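Local atomic coordinates of soluble lytic murein transglycosylase (Pseudomonas aeruginosa, PDB entry 5OHU), a protein that degrades bacterial cell-wall peptidoglycan as a lytic transglycosylase, acting both from chain ends and within the glycan strands. Residues N124-D129 and K157-A162; G208-L213 and H235-V240; W312-L317 and D324-L329; V614-V619 and Q629-W634. All blocks are in the same frame, centred on the assembly; numbering follows the deposited sequence.

Interaction 1. Residues N124-D129 and K157-A162. With PO4 (phosphate ion), chain B; PO4 (phosphate ion), chain E.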
# COMPACT_ATOMS: atom_id res chain seq x y z
N ASN A 124 12.15 10.43 -9.55
CA ASN A 124 12.09 8.96 -9.53
C ASN A 124 12.01 8.37 -10.93
O ASN A 124 11.32 7.38 -11.17
CB ASN A 124 10.92 8.46 -8.68
CG ASN A 124 11.08 8.80 -7.23
OD1 ASN A 124 12.15 8.60 -6.66
ND2 ASN A 124 10.04 9.35 -6.63
N PHE A 125 12.72 8.98 -11.88
CA PHE A 125 12.95 8.39 -13.19
C PHE A 125 14.35 7.80 -13.20
O PHE A 125 15.34 8.53 -13.23
CB PHE A 125 12.78 9.41 -14.31
CG PHE A 125 11.36 9.83 -14.52
CD1 PHE A 125 10.38 8.90 -14.85
CD2 PHE A 125 11.00 11.17 -14.41
CE1 PHE A 125 9.07 9.30 -15.07
CE2 PHE A 125 9.69 11.57 -14.63
CZ PHE A 125 8.72 10.64 -14.95
N THR A 126 14.43 6.47 -13.16
CA THR A 126 15.72 5.79 -13.24
C THR A 126 16.53 6.24 -14.45
O THR A 126 17.76 6.33 -14.38
CB THR A 126 15.49 4.27 -13.30
OG1 THR A 126 14.82 3.85 -12.11
CG2 THR A 126 16.80 3.51 -13.40
N GLU A 127 15.87 6.54 -15.57
CA GLU A 127 16.58 6.98 -16.77
C GLU A 127 17.37 8.26 -16.52
O GLU A 127 18.51 8.39 -16.96
CB GLU A 127 15.59 7.17 -17.91
CG GLU A 127 16.24 7.58 -19.22
CD GLU A 127 15.22 7.80 -20.34
OE1 GLU A 127 15.65 8.06 -21.49
OE2 GLU A 127 14.00 7.70 -20.09
N LEU A 128 16.78 9.21 -15.80
CA LEU A 128 17.50 10.45 -15.50
C LEU A 128 18.64 10.20 -14.52
O LEU A 128 19.73 10.76 -14.67
CB LEU A 128 16.52 11.50 -14.95
CG LEU A 128 15.34 11.92 -15.82
CD1 LEU A 128 14.40 12.79 -15.01
CD2 LEU A 128 15.81 12.66 -17.07
N ASP A 129 18.40 9.37 -13.50
CA ASP A 129 19.48 8.99 -12.59
C ASP A 129 20.67 8.43 -13.35
O ASP A 129 21.82 8.77 -13.07
CB ASP A 129 18.96 7.98 -11.56
CG ASP A 129 17.79 8.51 -10.74
OD1 ASP A 129 17.50 9.73 -10.80
OD2 ASP A 129 17.16 7.70 -10.02
N LYS A 157 15.94 -5.97 -11.44
CA LYS A 157 15.14 -5.82 -12.65
C LYS A 157 15.97 -5.19 -13.75
O LYS A 157 17.03 -4.59 -13.49
CB LYS A 157 13.88 -4.98 -12.38
CG LYS A 157 14.15 -3.57 -11.87
CD LYS A 157 12.86 -2.85 -11.48
CE LYS A 157 12.50 -1.72 -12.45
NZ LYS A 157 13.34 -0.49 -12.29
N SER A 158 15.51 -5.34 -14.98
CA SER A 158 16.18 -4.69 -16.09
C SER A 158 16.04 -3.18 -16.00
O SER A 158 14.97 -2.65 -15.67
CB SER A 158 15.62 -5.20 -17.41
OG SER A 158 15.71 -6.61 -17.47
N GLN A 159 17.13 -2.48 -16.25
CA GLN A 159 17.18 -1.04 -16.18
C GLN A 159 17.08 -0.43 -17.57
O GLN A 159 17.32 -1.10 -18.58
CB GLN A 159 18.48 -0.61 -15.49
CG GLN A 159 18.61 -0.94 -13.99
CD GLN A 159 17.59 -0.20 -13.06
OE1 GLN A 159 16.40 -0.08 -13.36
NE2 GLN A 159 18.09 0.33 -11.95
N PRO A 160 16.71 0.84 -17.66
CA PRO A 160 16.58 1.50 -18.96
C PRO A 160 17.91 1.59 -19.70
O PRO A 160 19.00 1.42 -19.15
CB PRO A 160 16.06 2.89 -18.62
CG PRO A 160 15.41 2.74 -17.28
CD PRO A 160 16.20 1.68 -16.56
N ALA A 161 17.78 1.92 -20.98
CA ALA A 161 18.91 1.99 -21.90
C ALA A 161 20.01 2.92 -21.42
O ALA A 161 21.20 2.60 -21.55
CB ALA A 161 18.41 2.46 -23.27
N ALA A 162 19.66 4.09 -20.89
CA ALA A 162 20.71 5.00 -20.44
C ALA A 162 21.55 4.36 -19.34
O ALA A 162 22.74 4.67 -19.20
CB ALA A 162 20.11 6.32 -19.95
P PO4 B . 20.46 -3.80 -17.85
O1 PO4 B . 20.01 -4.63 -19.02
O2 PO4 B . 19.39 -3.80 -16.79
O3 PO4 B . 21.76 -4.35 -17.33
O4 PO4 B . 20.69 -2.37 -18.30
P PO4 E . 11.45 9.97 -3.20
O1 PO4 E . 10.84 8.66 -2.73
O2 PO4 E . 10.45 10.71 -4.06
O3 PO4 E . 12.70 9.70 -3.99
O4 PO4 E . 11.81 10.82 -2.00
O HOH W 1 12.92 1.63 -13.70
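Thr126 and Glu127, in the first turn of helix 126-138, receive the approach to helix 161-172, and no direct hydrogen bond joins segments 124-129 and 157-162. Lys157 opens that approach: its NZ gives a hydrogen bond to a water at 2.6 Å, and Thr126 OG1 meets the same water weakly. At Gln159 the chain bends at chi2 (-65°), which folds the amide back across Thr126, and the methyl CG2 of Thr126 rests 3.6 Å from Gln159 OE1. Gln159 NE2 bonds to Leu152 O and OE1 takes a weak bond from Lys157 NZ, while the backbone N of Gln159 points almost straight (174°) at a phosphate, probably from the crystallisation liquor. Pro160, the N-cap residue of helix 161-172, sets its CD 3.7 Å from Thr126 CG2. Ala162 CB packs 4.1 Å from Glu127 CG, on the aliphatic part of an extended chain whose carboxylate salt-bridges Arg104. Cys130 and Cys163, directly after the two segments, are joined by a disulfide. Carbon contacts thus make up most of the interface, the water being only weakly tied to Thr126; Gln159 NE2 and the Glu127 carboxylate find partners outside it, and the disulfide holds the two helix starts together.

Interaction 2. Residues G208-L213 and H235-V240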
# COMPACT_ATOMS: atom_id res chain seq x y z
N GLY A 208 30.20 -19.27 -13.06
CA GLY A 208 29.07 -19.58 -13.92
C GLY A 208 28.29 -20.82 -13.51
O GLY A 208 27.07 -20.88 -13.72
N ASN A 209 28.96 -21.82 -12.92
CA ASN A 209 28.27 -23.02 -12.46
C ASN A 209 27.33 -22.69 -11.31
O ASN A 209 26.14 -22.99 -11.36
CB ASN A 209 29.28 -24.08 -12.01
CG ASN A 209 29.93 -24.80 -13.18
OD1 ASN A 209 29.46 -24.72 -14.32
ND2 ASN A 209 31.02 -25.51 -12.89
N GLN A 210 27.88 -22.10 -10.24
CA GLN A 210 27.05 -21.73 -9.10
C GLN A 210 25.96 -20.74 -9.51
O GLN A 210 24.88 -20.76 -8.92
CB GLN A 210 27.92 -21.14 -7.99
CG GLN A 210 28.88 -22.11 -7.36
CD GLN A 210 30.26 -22.04 -7.99
OE1 GLN A 210 30.41 -21.83 -9.19
NE2 GLN A 210 31.29 -22.21 -7.16
N GLY A 211 26.23 -19.90 -10.50
CA GLY A 211 25.23 -18.94 -10.95
C GLY A 211 24.04 -19.62 -11.59
O GLY A 211 22.89 -19.27 -11.33
N ALA A 212 24.30 -20.62 -12.42
CA ALA A 212 23.21 -21.41 -12.97
C ALA A 212 22.48 -22.15 -11.85
O ALA A 212 21.25 -22.32 -11.89
CB ALA A 212 23.76 -22.40 -14.00
N LEU A 213 23.22 -22.59 -10.84
CA LEU A 213 22.62 -23.27 -9.70
C LEU A 213 21.73 -22.32 -8.93
O LEU A 213 20.66 -22.72 -8.45
CB LEU A 213 23.73 -23.83 -8.81
CG LEU A 213 23.48 -25.12 -8.06
CD1 LEU A 213 22.83 -26.14 -9.00
CD2 LEU A 213 24.83 -25.64 -7.53
N HIS A 235 31.47 -19.58 -0.29
CA HIS A 235 30.43 -18.57 -0.08
C HIS A 235 29.38 -18.61 -1.18
O HIS A 235 28.21 -18.31 -0.94
CB HIS A 235 31.09 -17.19 0.01
CG HIS A 235 32.09 -17.06 1.12
ND1 HIS A 235 33.14 -16.17 1.07
CD2 HIS A 235 32.19 -17.70 2.30
CE1 HIS A 235 33.85 -16.27 2.18
NE2 HIS A 235 33.30 -17.20 2.95
N ALA A 236 29.79 -18.96 -2.40
CA ALA A 236 28.83 -19.04 -3.49
C ALA A 236 27.75 -20.07 -3.18
O ALA A 236 26.55 -19.79 -3.28
CB ALA A 236 29.55 -19.38 -4.80
N THR A 237 28.17 -21.27 -2.77
CA THR A 237 27.21 -22.31 -2.43
C THR A 237 26.34 -21.89 -1.25
O THR A 237 25.13 -22.15 -1.25
CB THR A 237 27.96 -23.61 -2.17
OG1 THR A 237 28.72 -23.95 -3.35
CG2 THR A 237 27.01 -24.75 -1.85
N ALA A 238 26.92 -21.19 -0.28
CA ALA A 238 26.12 -20.69 0.83
C ALA A 238 25.11 -19.65 0.37
O ALA A 238 23.99 -19.60 0.90
CB ALA A 238 27.02 -20.08 1.92
N ASP A 239 25.48 -18.81 -0.60
CA ASP A 239 24.52 -17.87 -1.17
C ASP A 239 23.41 -18.60 -1.91
O ASP A 239 22.23 -18.26 -1.77
CB ASP A 239 25.24 -16.91 -2.12
CG ASP A 239 25.66 -15.62 -1.44
OD1 ASP A 239 24.93 -15.16 -0.54
OD2 ASP A 239 26.72 -15.08 -1.80
N VAL A 240 23.76 -19.61 -2.71
CA VAL A 240 22.72 -20.38 -3.39
C VAL A 240 21.75 -20.96 -2.38
O VAL A 240 20.53 -20.79 -2.50
CB VAL A 240 23.36 -21.48 -4.25
CG1 VAL A 240 22.27 -22.42 -4.77
CG2 VAL A 240 24.10 -20.82 -5.41
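Gln210 and Val240 owe their meeting with the opposite helix to their torsions. In Gln210, CG stands beside the backbone N, and an unusual bend at chi2 (95°) turns the rest of the chain so that its aliphatic portion lies against Ala236. Val240 has CG1 anti to its own N (chi1 171°), which leaves CG2 beside that N; the two methyls therefore straddle successive parts of the facing helix. Gln210 CG comes within 3.8 Å of Ala236 CB, with CB of the same glutamine at 4.0 Å, and the small alanine lets this longer chain lie close. One turn on, the partners change: Val240 CG2 sits 3.6 Å from the backbone O of Gln210, whereas CG1 lies 4.0 Å from the O of Leu213. The side chain of Leu213 adds a looser apolar touch, its CG 4.4 Å from Val240 CG1. No hydrogen bond crosses, so the interface rests on van der Waals contact, with methyl groups meeting carbonyl oxygens as well as carbon. Trp182 of helix 178-190 touches both Gln210 and Ala236, making them part of a three-helix junction, and Met214 and Val217 extend the packing around Val240. The short axes run nearly parallel, 8° apart at 9.6 Å, and a largely non-helical connection leads from the end of helix 208-219 to helix 235-251. Such side-by-side helices are consistent with the superhelical, ring-forming helical region known from Slt70-like enzymes.

Interaction 3. Residues W312-L317 and D324-L329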
# COMPACT_ATOMS: atom_id res chain seq x y z
N TRP A 312 5.26 -10.58 15.55
CA TRP A 312 4.79 -11.94 15.31
C TRP A 312 5.22 -12.88 16.42
O TRP A 312 4.53 -13.85 16.71
CB TRP A 312 5.23 -12.43 13.93
CG TRP A 312 4.14 -12.10 13.04
CD1 TRP A 312 4.03 -11.02 12.21
CD2 TRP A 312 2.90 -12.80 12.96
NE1 TRP A 312 2.80 -11.02 11.59
CE2 TRP A 312 2.09 -12.10 12.04
CE3 TRP A 312 2.39 -13.95 13.57
CZ2 TRP A 312 0.81 -12.53 11.69
CZ3 TRP A 312 1.10 -14.38 13.24
CH2 TRP A 312 0.33 -13.67 12.30
N ARG A 313 6.33 -12.58 17.07
CA ARG A 313 6.68 -13.27 18.30
C ARG A 313 5.61 -13.06 19.37
O ARG A 313 5.17 -14.00 20.04
CB ARG A 313 8.04 -12.78 18.81
CG ARG A 313 8.74 -13.76 19.72
CD ARG A 313 9.88 -13.15 20.54
NE ARG A 313 10.93 -12.60 19.71
CZ ARG A 313 12.07 -12.10 20.18
NH1 ARG A 313 12.98 -11.63 19.33
NH2 ARG A 313 12.31 -12.09 21.48
N THR A 314 5.13 -11.81 19.51
CA THR A 314 4.08 -11.53 20.50
C THR A 314 2.74 -12.13 20.07
O THR A 314 2.02 -12.70 20.89
CB THR A 314 3.92 -10.03 20.75
OG1 THR A 314 5.21 -9.40 20.89
CG2 THR A 314 3.12 -9.79 22.05
N ARG A 315 2.40 -12.00 18.78
CA ARG A 315 1.16 -12.58 18.28
C ARG A 315 1.13 -14.09 18.51
O ARG A 315 0.11 -14.64 18.94
CB ARG A 315 1.00 -12.26 16.79
CG ARG A 315 0.54 -10.83 16.53
CD ARG A 315 0.60 -10.42 15.06
NE ARG A 315 0.06 -9.07 14.95
CZ ARG A 315 0.50 -8.12 14.13
NH1 ARG A 315 1.49 -8.37 13.29
NH2 ARG A 315 -0.07 -6.93 14.15
N LEU A 316 2.25 -14.76 18.25
CA LEU A 316 2.30 -16.20 18.41
C LEU A 316 2.11 -16.59 19.87
O LEU A 316 1.37 -17.54 20.17
CB LEU A 316 3.63 -16.72 17.86
CG LEU A 316 3.93 -18.22 17.96
CD1 LEU A 316 2.80 -19.05 17.36
CD2 LEU A 316 5.22 -18.55 17.25
N LEU A 317 2.73 -15.85 20.79
CA LEU A 317 2.50 -16.13 22.21
C LEU A 317 1.03 -15.98 22.56
O LEU A 317 0.48 -16.77 23.33
CB LEU A 317 3.37 -15.22 23.08
CG LEU A 317 4.87 -15.52 23.01
CD1 LEU A 317 5.69 -14.36 23.55
CD2 LEU A 317 5.16 -16.83 23.78
N ASP A 324 1.71 -14.66 30.25
CA ASP A 324 2.85 -14.16 31.03
C ASP A 324 3.96 -13.68 30.11
O ASP A 324 4.48 -12.56 30.25
CB ASP A 324 3.40 -15.28 31.93
CG ASP A 324 2.55 -15.56 33.14
OD1 ASP A 324 1.96 -14.62 33.70
OD2 ASP A 324 2.50 -16.74 33.53
N GLU A 325 4.34 -14.52 29.15
CA GLU A 325 5.43 -14.19 28.25
C GLU A 325 5.03 -13.08 27.28
O GLU A 325 5.84 -12.20 26.97
CB GLU A 325 5.85 -15.45 27.50
CG GLU A 325 6.39 -16.52 28.43
CD GLU A 325 6.42 -17.89 27.78
OE1 GLU A 325 5.46 -18.69 27.97
OE2 GLU A 325 7.42 -18.17 27.07
N ALA A 326 3.78 -13.09 26.81
CA ALA A 326 3.34 -12.01 25.94
C ALA A 326 3.37 -10.68 26.69
O ALA A 326 3.85 -9.67 26.17
CB ALA A 326 1.94 -12.30 25.39
N TYR A 327 2.91 -10.69 27.94
CA TYR A 327 2.96 -9.46 28.72
C TYR A 327 4.41 -8.99 28.91
O TYR A 327 4.72 -7.80 28.74
CB TYR A 327 2.27 -9.68 30.06
CG TYR A 327 2.52 -8.54 31.00
CD1 TYR A 327 1.81 -7.35 30.87
CD2 TYR A 327 3.49 -8.63 32.00
CE1 TYR A 327 2.03 -6.29 31.71
CE2 TYR A 327 3.73 -7.56 32.86
CZ TYR A 327 2.99 -6.39 32.71
OH TYR A 327 3.19 -5.32 33.55
N ALA A 328 5.31 -9.90 29.29
CA ALA A 328 6.70 -9.50 29.53
C ALA A 328 7.31 -8.95 28.26
O ALA A 328 8.12 -8.01 28.30
CB ALA A 328 7.52 -10.68 30.05
N LEU A 329 6.93 -9.50 27.12
CA LEU A 329 7.46 -8.96 25.89
C LEU A 329 6.90 -7.56 25.62
O LEU A 329 7.64 -6.69 25.15
CB LEU A 329 7.18 -9.92 24.76
CG LEU A 329 7.82 -9.59 23.41
CD1 LEU A 329 9.32 -9.38 23.52
CD2 LEU A 329 7.54 -10.75 22.52
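Leu317, Thr314 and Leu329 form the heart of an antiparallel helical hairpin, in which helices 307-319 and 323-330 pack with their short axes 8.9 Å apart and 154° between directions. Leu317 makes contacts with three residues of the facing helix. Its CB lies 4.0 Å from Ala326 CB, its CD2 crosses the stem of Glu325 at about a right angle, and its CD1 reaches Leu329 CD2 at 4.2 Å. The fit around Ala326 is close because nothing longer than a methyl stands there, and the nearest CA pair, Thr314 with Ala326, comes to 5.5 Å. Leu329 leans in from the other end of the contact: with CG anti to its backbone N (chi1 -173°), the branch is thrown across to Thr314. Farther out, Leu294 of helix 293-300 touches Leu317, Leu304 lies on Leu329, and Trp343 of helix 341-354 covers Thr314. The carboxylate of Glu325 turns to Arg322, in the short link between the helices, and forms a salt bridge. Arg313, whose NH1 bonds to Asp301 O, adds its aliphatic stem, CD lying 3.9 Å from Leu329 CD2. Thr314 OG1 is occupied in its own helix, hydrogen-bonded to the backbone O of Thr310.

Interaction 4. Residues V614-V619 and Q629-W634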
# COMPACT_ATOMS: atom_id res chain seq x y z
N VAL A 614 -13.49 -2.32 9.25
CA VAL A 614 -14.91 -2.57 9.06
C VAL A 614 -15.64 -2.61 10.40
O VAL A 614 -16.69 -2.00 10.56
CB VAL A 614 -15.13 -3.87 8.26
CG1 VAL A 614 -16.61 -4.28 8.29
CG2 VAL A 614 -14.64 -3.69 6.80
N LEU A 615 -15.08 -3.33 11.38
CA LEU A 615 -15.74 -3.38 12.68
C LEU A 615 -15.80 -2.00 13.31
O LEU A 615 -16.82 -1.63 13.89
CB LEU A 615 -15.03 -4.37 13.61
CG LEU A 615 -15.14 -5.83 13.19
CD1 LEU A 615 -14.20 -6.74 14.04
CD2 LEU A 615 -16.59 -6.31 13.29
N SER A 616 -14.71 -1.24 13.22
CA SER A 616 -14.70 0.10 13.80
C SER A 616 -15.70 1.01 13.08
O SER A 616 -16.42 1.78 13.73
CB SER A 616 -13.30 0.70 13.73
OG SER A 616 -12.38 -0.04 14.53
N TYR A 617 -15.77 0.91 11.76
CA TYR A 617 -16.68 1.75 11.00
C TYR A 617 -18.12 1.43 11.33
O TYR A 617 -18.96 2.34 11.39
CB TYR A 617 -16.43 1.59 9.49
CG TYR A 617 -15.05 2.02 8.99
CD1 TYR A 617 -14.20 2.79 9.79
CD2 TYR A 617 -14.60 1.65 7.73
CE1 TYR A 617 -12.93 3.17 9.34
CE2 TYR A 617 -13.36 2.04 7.26
CZ TYR A 617 -12.53 2.81 8.07
OH TYR A 617 -11.30 3.18 7.60
N ALA A 618 -18.43 0.14 11.55
CA ALA A 618 -19.80 -0.24 11.86
C ALA A 618 -20.24 0.37 13.18
O ALA A 618 -21.42 0.70 13.34
CB ALA A 618 -19.94 -1.76 11.90
N VAL A 619 -19.33 0.52 14.14
CA VAL A 619 -19.68 1.20 15.37
C VAL A 619 -20.14 2.61 15.06
O VAL A 619 -21.19 3.07 15.53
CB VAL A 619 -18.50 1.20 16.36
CG1 VAL A 619 -18.84 2.07 17.55
CG2 VAL A 619 -18.20 -0.20 16.84
N GLN A 629 -24.16 -0.28 17.65
CA GLN A 629 -23.41 -1.46 17.23
C GLN A 629 -22.19 -1.54 18.13
O GLN A 629 -21.29 -0.68 18.04
CB GLN A 629 -23.01 -1.33 15.76
CG GLN A 629 -22.16 -2.46 15.18
CD GLN A 629 -22.76 -3.83 15.39
OE1 GLN A 629 -22.34 -4.60 16.26
NE2 GLN A 629 -23.74 -4.15 14.58
N PRO A 630 -22.12 -2.50 19.04
CA PRO A 630 -20.88 -2.71 19.80
C PRO A 630 -19.78 -3.20 18.86
O PRO A 630 -20.04 -3.73 17.78
CB PRO A 630 -21.26 -3.80 20.81
CG PRO A 630 -22.50 -4.46 20.26
CD PRO A 630 -23.17 -3.47 19.36
N ILE A 631 -18.52 -3.07 19.31
CA ILE A 631 -17.40 -3.44 18.43
C ILE A 631 -17.51 -4.90 17.99
O ILE A 631 -17.16 -5.24 16.85
CB ILE A 631 -16.06 -3.13 19.11
CG1 ILE A 631 -14.89 -3.35 18.12
CG2 ILE A 631 -15.86 -3.96 20.39
CD1 ILE A 631 -14.81 -2.29 17.03
N VAL A 632 -17.97 -5.79 18.88
CA VAL A 632 -18.41 -7.13 18.50
C VAL A 632 -19.66 -7.48 19.29
O VAL A 632 -19.87 -7.02 20.41
CB VAL A 632 -17.36 -8.24 18.73
CG1 VAL A 632 -16.28 -8.21 17.64
CG2 VAL A 632 -16.78 -8.11 20.13
N ASP A 633 -20.47 -8.33 18.70
CA ASP A 633 -21.69 -8.80 19.33
C ASP A 633 -21.40 -9.98 20.26
O ASP A 633 -20.37 -10.64 20.15
CB ASP A 633 -22.71 -9.18 18.25
CG ASP A 633 -23.32 -7.96 17.60
OD1 ASP A 633 -23.71 -7.02 18.33
OD2 ASP A 633 -23.38 -7.92 16.36
N TRP A 634 -22.33 -10.21 21.19
CA TRP A 634 -22.20 -11.32 22.14
C TRP A 634 -21.86 -12.61 21.42
O TRP A 634 -20.96 -13.34 21.85
CB TRP A 634 -23.49 -11.54 22.92
CG TRP A 634 -23.92 -10.39 23.73
CD1 TRP A 634 -25.09 -9.70 23.61
CD2 TRP A 634 -23.20 -9.81 24.82
NE1 TRP A 634 -25.13 -8.69 24.53
CE2 TRP A 634 -23.99 -8.74 25.30
CE3 TRP A 634 -21.96 -10.08 25.42
CZ2 TRP A 634 -23.59 -7.93 26.37
CZ3 TRP A 634 -21.55 -9.27 26.49
CH2 TRP A 634 -22.37 -8.20 26.95
O HOH W 2 -18.71 -3.52 14.75
O HOH W 3 -22.83 2.36 17.70
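Val619 and Gln629, whose CA atoms lie 4.9 Å apart, mark where the irregular segment 629-634 comes nearest to helix 605-624, before it runs back along the helix to set Ile631 beside Leu615. Among the side chains Ile631 reaches in farthest: with CG1 anti to the backbone N (chi1 -173°) and the chain turned again at chi2 (72°), its CD1 lies against the helix between Leu615 and Val619, 3.8 Å from Leu615 O and 4.0 Å from both Leu615 CB and Val619 CG2. Val619 spends the same methyl on the backbone as well, CG2 standing 3.3 Å from Gln629 O, a snug carbon-to-oxygen contact. Next to it on the helix, Ala618 O meets Gln629 CB at 3.5 Å. Val632 makes a looser apolar touch on Leu615. No direct hydrogen bond crosses, but two waters lie between helix and loop. One donates to Val619 O at 2.8 Å and accepts from Gln629 N, spanning the close end; the other lies between Leu615 O and Ile631 O, although more acceptors surround it than it has protons to serve. The backbone of Ile631 is held from outside, its N by Tyr387 OH and its O by Arg569. Phe377 of helix 374-383 touches Ser616, Val619 and Ile631, while helix 569-578 presses on Leu615, Gln629 and Val632 through Arg569 and Val570. The loop is therefore clasped between helix 605-624 and these two helices on its way to the short strand 638-639, which pairs antiparallel with strand 593-594.

How the interactions relate
Read from the N terminus, the four contacts follow one another in series; none nests within or crosses another. Interaction 1 closes a mostly helical loop of 27 residues, and interaction 2 one of 21 that is largely irregular; their centres are 28 Å apart, and each joins nearby helices of the N-terminal half. Interaction 3 closes the shortest loop, six residues, and joins helices 307-319 and 323-330. Interaction 4 closes nine residues near the C terminus, on the opposite side of the chain's centre from interactions 1 and 2. Interactions 3 and 4 lie with centres 26 Å apart, and a salt bridge from Arg315 to Glu600 links the hairpin to the C-terminal part, where interaction 4 ties helix 605-624 to the loop that follows it.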